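Local coordinates for protein putative rubredoxin reductase (PDB 3FG2) that probably uses NADH to reduce a ferredoxin through its bound FAD, feeding electrons to the CYP199A2 system, at residues Asp339-Arg344 / Ala354-Ala359; Arg350-Phe355 / Glu366-Ala371. One frame throughout, in Å; residues are numbered along the deposited sequence.

Contact 1 (Asp339-Arg344 / Ala354-Ala359); sequences DQVVIR and AFCYKA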
# COMPACT_ATOMS: atom_id res chain seq x y z
N ASP A 339 -12.57 -10.70 -17.81
CA ASP A 339 -12.68 -11.43 -19.07
C ASP A 339 -13.08 -10.52 -20.23
O ASP A 339 -13.24 -10.97 -21.36
CB ASP A 339 -13.66 -12.61 -18.95
CG ASP A 339 -15.05 -12.18 -18.53
OD1 ASP A 339 -15.43 -11.01 -18.79
OD2 ASP A 339 -15.78 -13.02 -17.95
N GLN A 340 -13.22 -9.23 -19.95
CA GLN A 340 -13.58 -8.27 -20.97
C GLN A 340 -13.21 -6.86 -20.52
O GLN A 340 -13.58 -6.44 -19.43
CB GLN A 340 -15.07 -8.34 -21.28
CG GLN A 340 -15.59 -7.23 -22.18
CD GLN A 340 -17.06 -7.40 -22.52
OE1 GLN A 340 -17.88 -7.76 -21.66
NE2 GLN A 340 -17.42 -7.12 -23.77
N VAL A 341 -12.48 -6.14 -21.37
CA VAL A 341 -12.07 -4.77 -21.06
C VAL A 341 -12.46 -3.81 -22.17
O VAL A 341 -12.17 -4.03 -23.34
CB VAL A 341 -10.54 -4.68 -20.84
CG1 VAL A 341 -10.13 -3.23 -20.55
CG2 VAL A 341 -10.14 -5.59 -19.69
N VAL A 342 -13.13 -2.72 -21.79
CA VAL A 342 -13.57 -1.70 -22.73
C VAL A 342 -12.85 -0.40 -22.44
O VAL A 342 -12.72 0.00 -21.29
CB VAL A 342 -15.09 -1.44 -22.62
CG1 VAL A 342 -15.48 -0.27 -23.49
CG2 VAL A 342 -15.87 -2.69 -23.02
N ILE A 343 -12.38 0.27 -23.49
CA ILE A 343 -11.69 1.54 -23.31
C ILE A 343 -12.65 2.71 -23.50
O ILE A 343 -13.39 2.76 -24.48
CB ILE A 343 -10.54 1.72 -24.35
CG1 ILE A 343 -9.42 0.71 -24.08
CG2 ILE A 343 -10.01 3.15 -24.30
CD1 ILE A 343 -8.75 0.88 -22.75
N ARG A 344 -12.66 3.63 -22.55
CA ARG A 344 -13.50 4.82 -22.67
C ARG A 344 -12.52 5.97 -22.73
O ARG A 344 -11.62 6.07 -21.89
CB ARG A 344 -14.42 5.00 -21.46
CG ARG A 344 -15.28 6.27 -21.55
CD ARG A 344 -16.25 6.37 -20.38
NE ARG A 344 -17.64 6.44 -20.83
CZ ARG A 344 -18.29 7.57 -21.08
NH1 ARG A 344 -17.67 8.73 -20.90
NH2 ARG A 344 -19.54 7.54 -21.51
N ALA A 354 -10.23 2.06 -18.39
CA ALA A 354 -10.41 0.69 -18.82
C ALA A 354 -11.54 0.15 -17.95
O ALA A 354 -11.38 -0.03 -16.74
CB ALA A 354 -9.14 -0.11 -18.60
N PHE A 355 -12.70 -0.08 -18.57
CA PHE A 355 -13.83 -0.63 -17.84
C PHE A 355 -13.67 -2.14 -17.88
O PHE A 355 -13.75 -2.76 -18.93
CB PHE A 355 -15.16 -0.20 -18.48
CG PHE A 355 -15.57 1.20 -18.13
CD1 PHE A 355 -14.70 2.27 -18.35
CD2 PHE A 355 -16.81 1.46 -17.57
CE1 PHE A 355 -15.07 3.57 -18.03
CE2 PHE A 355 -17.20 2.76 -17.24
CZ PHE A 355 -16.32 3.82 -17.47
N CYS A 356 -13.41 -2.72 -16.72
CA CYS A 356 -13.19 -4.16 -16.64
C CYS A 356 -14.44 -4.90 -16.24
O CYS A 356 -15.11 -4.55 -15.26
CB CYS A 356 -12.07 -4.44 -15.65
SG CYS A 356 -10.65 -3.39 -15.91
N TYR A 357 -14.74 -5.95 -17.01
CA TYR A 357 -15.90 -6.79 -16.76
C TYR A 357 -15.56 -8.25 -16.53
O TYR A 357 -14.48 -8.73 -16.91
CB TYR A 357 -16.86 -6.73 -17.94
CG TYR A 357 -17.46 -5.38 -18.22
CD1 TYR A 357 -16.69 -4.36 -18.77
CD2 TYR A 357 -18.80 -5.13 -17.94
CE1 TYR A 357 -17.23 -3.11 -19.04
CE2 TYR A 357 -19.36 -3.88 -18.21
CZ TYR A 357 -18.57 -2.88 -18.76
OH TYR A 357 -19.13 -1.66 -19.04
N LYS A 358 -16.50 -8.95 -15.91
CA LYS A 358 -16.38 -10.38 -15.66
C LYS A 358 -17.81 -10.92 -15.72
O LYS A 358 -18.67 -10.50 -14.95
CB LYS A 358 -15.77 -10.66 -14.29
CG LYS A 358 -15.61 -12.15 -14.02
CD LYS A 358 -14.87 -12.43 -12.72
CE LYS A 358 -15.66 -11.98 -11.52
NZ LYS A 358 -14.95 -12.32 -10.25
N ALA A 359 -18.06 -11.83 -16.66
CA ALA A 359 -19.39 -12.41 -16.83
C ALA A 359 -20.45 -11.33 -17.08
O ALA A 359 -21.55 -11.42 -16.55
CB ALA A 359 -19.76 -13.23 -15.60

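Contact 2 (Arg350-Phe355 / Glu366-Ala371); sequences RSFSAF and ESVNRA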
# COMPACT_ATOMS: atom_id res chain seq x y z
N ARG A 350 -4.10 10.63 -23.75
CA ARG A 350 -3.63 10.47 -22.38
C ARG A 350 -4.71 10.69 -21.33
O ARG A 350 -4.44 11.18 -20.23
CB ARG A 350 -2.46 11.42 -22.09
CG ARG A 350 -1.22 11.16 -22.92
CD ARG A 350 -0.06 11.92 -22.32
NE ARG A 350 0.90 12.35 -23.34
CZ ARG A 350 0.63 13.22 -24.31
NH1 ARG A 350 -0.58 13.76 -24.41
NH2 ARG A 350 1.58 13.55 -25.18
N SER A 351 -5.94 10.34 -21.67
CA SER A 351 -7.05 10.45 -20.75
C SER A 351 -8.06 9.41 -21.19
O SER A 351 -8.72 9.56 -22.22
CB SER A 351 -7.70 11.83 -20.79
OG SER A 351 -8.78 11.88 -19.88
N PHE A 352 -8.16 8.34 -20.41
CA PHE A 352 -9.07 7.26 -20.76
C PHE A 352 -9.24 6.36 -19.55
O PHE A 352 -8.54 6.52 -18.54
CB PHE A 352 -8.49 6.45 -21.91
CG PHE A 352 -7.30 5.63 -21.51
CD1 PHE A 352 -7.46 4.35 -21.00
CD2 PHE A 352 -6.01 6.16 -21.59
CE1 PHE A 352 -6.37 3.61 -20.56
CE2 PHE A 352 -4.91 5.43 -21.15
CZ PHE A 352 -5.09 4.15 -20.64
N SER A 353 -10.15 5.41 -19.67
CA SER A 353 -10.40 4.46 -18.59
C SER A 353 -10.60 3.07 -19.17
O SER A 353 -11.05 2.90 -20.31
CB SER A 353 -11.65 4.87 -17.80
OG SER A 353 -11.48 6.12 -17.16
N ALA A 354 -10.23 2.06 -18.39
CA ALA A 354 -10.41 0.69 -18.82
C ALA A 354 -11.54 0.15 -17.95
O ALA A 354 -11.38 -0.03 -16.74
CB ALA A 354 -9.14 -0.11 -18.60
N PHE A 355 -12.70 -0.08 -18.57
CA PHE A 355 -13.83 -0.63 -17.84
C PHE A 355 -13.67 -2.14 -17.88
O PHE A 355 -13.75 -2.76 -18.93
CB PHE A 355 -15.16 -0.20 -18.48
CG PHE A 355 -15.57 1.20 -18.13
CD1 PHE A 355 -14.70 2.27 -18.35
CD2 PHE A 355 -16.81 1.46 -17.57
CE1 PHE A 355 -15.07 3.57 -18.03
CE2 PHE A 355 -17.20 2.76 -17.24
CZ PHE A 355 -16.32 3.82 -17.47
N GLU A 366 -10.29 1.37 -14.15
CA GLU A 366 -8.92 1.85 -14.03
C GLU A 366 -8.86 3.10 -14.90
O GLU A 366 -8.88 3.01 -16.13
CB GLU A 366 -7.96 0.79 -14.55
CG GLU A 366 -8.16 -0.59 -13.95
CD GLU A 366 -7.49 -1.68 -14.77
OE1 GLU A 366 -7.82 -1.80 -15.98
OE2 GLU A 366 -6.64 -2.42 -14.23
N SER A 367 -8.79 4.26 -14.27
CA SER A 367 -8.77 5.54 -14.98
C SER A 367 -7.45 6.28 -14.99
O SER A 367 -6.86 6.51 -13.94
CB SER A 367 -9.84 6.46 -14.38
OG SER A 367 -11.10 5.81 -14.31
N VAL A 368 -6.98 6.65 -16.18
CA VAL A 368 -5.74 7.40 -16.31
C VAL A 368 -6.10 8.85 -16.61
O VAL A 368 -6.70 9.14 -17.65
CB VAL A 368 -4.87 6.86 -17.46
CG1 VAL A 368 -3.72 7.83 -17.75
CG2 VAL A 368 -4.31 5.50 -17.10
N ASN A 369 -5.72 9.75 -15.71
CA ASN A 369 -6.01 11.18 -15.86
C ASN A 369 -7.47 11.40 -16.28
O ASN A 369 -7.74 12.16 -17.22
CB ASN A 369 -5.08 11.81 -16.90
CG ASN A 369 -3.62 11.54 -16.63
OD1 ASN A 369 -3.12 11.73 -15.51
ND2 ASN A 369 -2.91 11.09 -17.67
N ARG A 370 -8.39 10.74 -15.60
CA ARG A 370 -9.81 10.86 -15.92
C ARG A 370 -10.63 10.69 -14.65
O ARG A 370 -11.30 9.68 -14.47
CB ARG A 370 -10.18 9.78 -16.94
CG ARG A 370 -11.28 10.16 -17.90
CD ARG A 370 -11.48 9.05 -18.92
NE ARG A 370 -11.87 9.57 -20.22
CZ ARG A 370 -13.12 9.88 -20.57
NH1 ARG A 370 -14.12 9.72 -19.71
NH2 ARG A 370 -13.36 10.35 -21.79
N ALA A 371 -10.57 11.70 -13.78
CA ALA A 371 -11.27 11.67 -12.50
C ALA A 371 -12.78 11.42 -12.58
O ALA A 371 -13.36 10.83 -11.66
CB ALA A 371 -11.00 12.97 -11.75

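Contact 1 (Asp339-Arg344 / Ala354-Ala359)
The backbone carbonyl Y357 O is gripped by two successive amides, D339 N at 2.9 Å and, more weakly, Q340 N at 3.3 Å. Two residues facing one make this a classic beta bulge, set at one end of the antiparallel hairpin of strands 340-344 and 351-358. Beyond it the ladder is regular, with Y357 N giving a 2.7 Å bond to Q340 O and V342 and F355 pairing in both directions. V341, I343, A354 and C356 share one face, where V341 CG1 meets A354 CB at 3.8 Å. Q340, V342, F355 and Y357 lie on the other; helix 389-393 packs on the first three, and Y357 OH bonds to V387 O. The F355 ring crosses the R344 side chain obliquely, ring and guanidinium planes 42° apart, with CE1 3.8 Å from R344 CB and also against CD, while R344 NE and NH2 reach weakly to A392 O and F397 O. An alanine at F355 is likely to open a gap beside the arginine's methylenes, leaving that chain freer to swing. At the bulge, chi1 of 58° sets the D339 carboxylate between its own backbone N and carbonyl carbon, and OD2 takes the A359 N-H on its syn lone pair at 2.9 Å.

Contact 2 (Arg350-Phe355 / Glu366-Ala371)
This is a buried antiparallel strand pairing, inside the five-stranded sheet of the C-terminal region, where strand 351-358 lies against strand 361-368. F352 and V368 form one hydrogen-bonded pair, with V368 N on F352 O at 2.8 Å, nearly straight along the carbonyl; A354 and E366 form the next, bonded both ways. F352 and V368 put their side chains on the same face: V368 CB sits over one face of the phenyl ring, toward its rim, and CG2 reaches CZ at 3.9 Å. Y189 of helix 184-196 adds an edge-to-face ring contact to F352. E366 shares that face, its OE1 bonded to T183 OG1. On the opposite face S353 OG and S367 OG stand 2.9 Å apart, and D373 OD2 accepts a hydrogen bond from S353 OG and forms a salt bridge with R370 NH1. The R370 chain lies across strand 351-355, CD 3.5 Å from F352 CA; its buried NE has no partner. Where the strand ends, both ends of the N369 amide are held: ND2 bonds to R350 O at 3.0 Å and to D327 OD1, while OD1 receives K328 N. S351 OG, anti to its own N (chi1 179°), bonds to N369 O at 2.9 Å from above the carbonyl plane. R370 then occupies the N-cap position of helix 371-380: a beta hairpin running into a helix, in the C-terminal domain of the glutathione reductase-like flavoprotein fold.

Strand 351-358 is common to both contacts: contact 1 pairs it with 340-344, one of the sheet's two edge strands, contact 2 with strand 361-368 on its inner side. The ranges share A354 and F355, though only A354 touches in both, and the two ladders join where R344 O probably takes a hydrogen bond from S353 N at 2.7 Å. Contact 1 is partly buried, its bulge end at D339, K358 and A359 exposed; contact 2 is mostly buried, between helices 184-196 and 371-380. The first adds aliphatic and aromatic packing and one surface carboxylate to its ladder; the second keeps one such pair, F352 with V368, beside serine, asparagine and arginine bonding. R344 and R370 come together near D373, whose carboxylate probably offsets their charge.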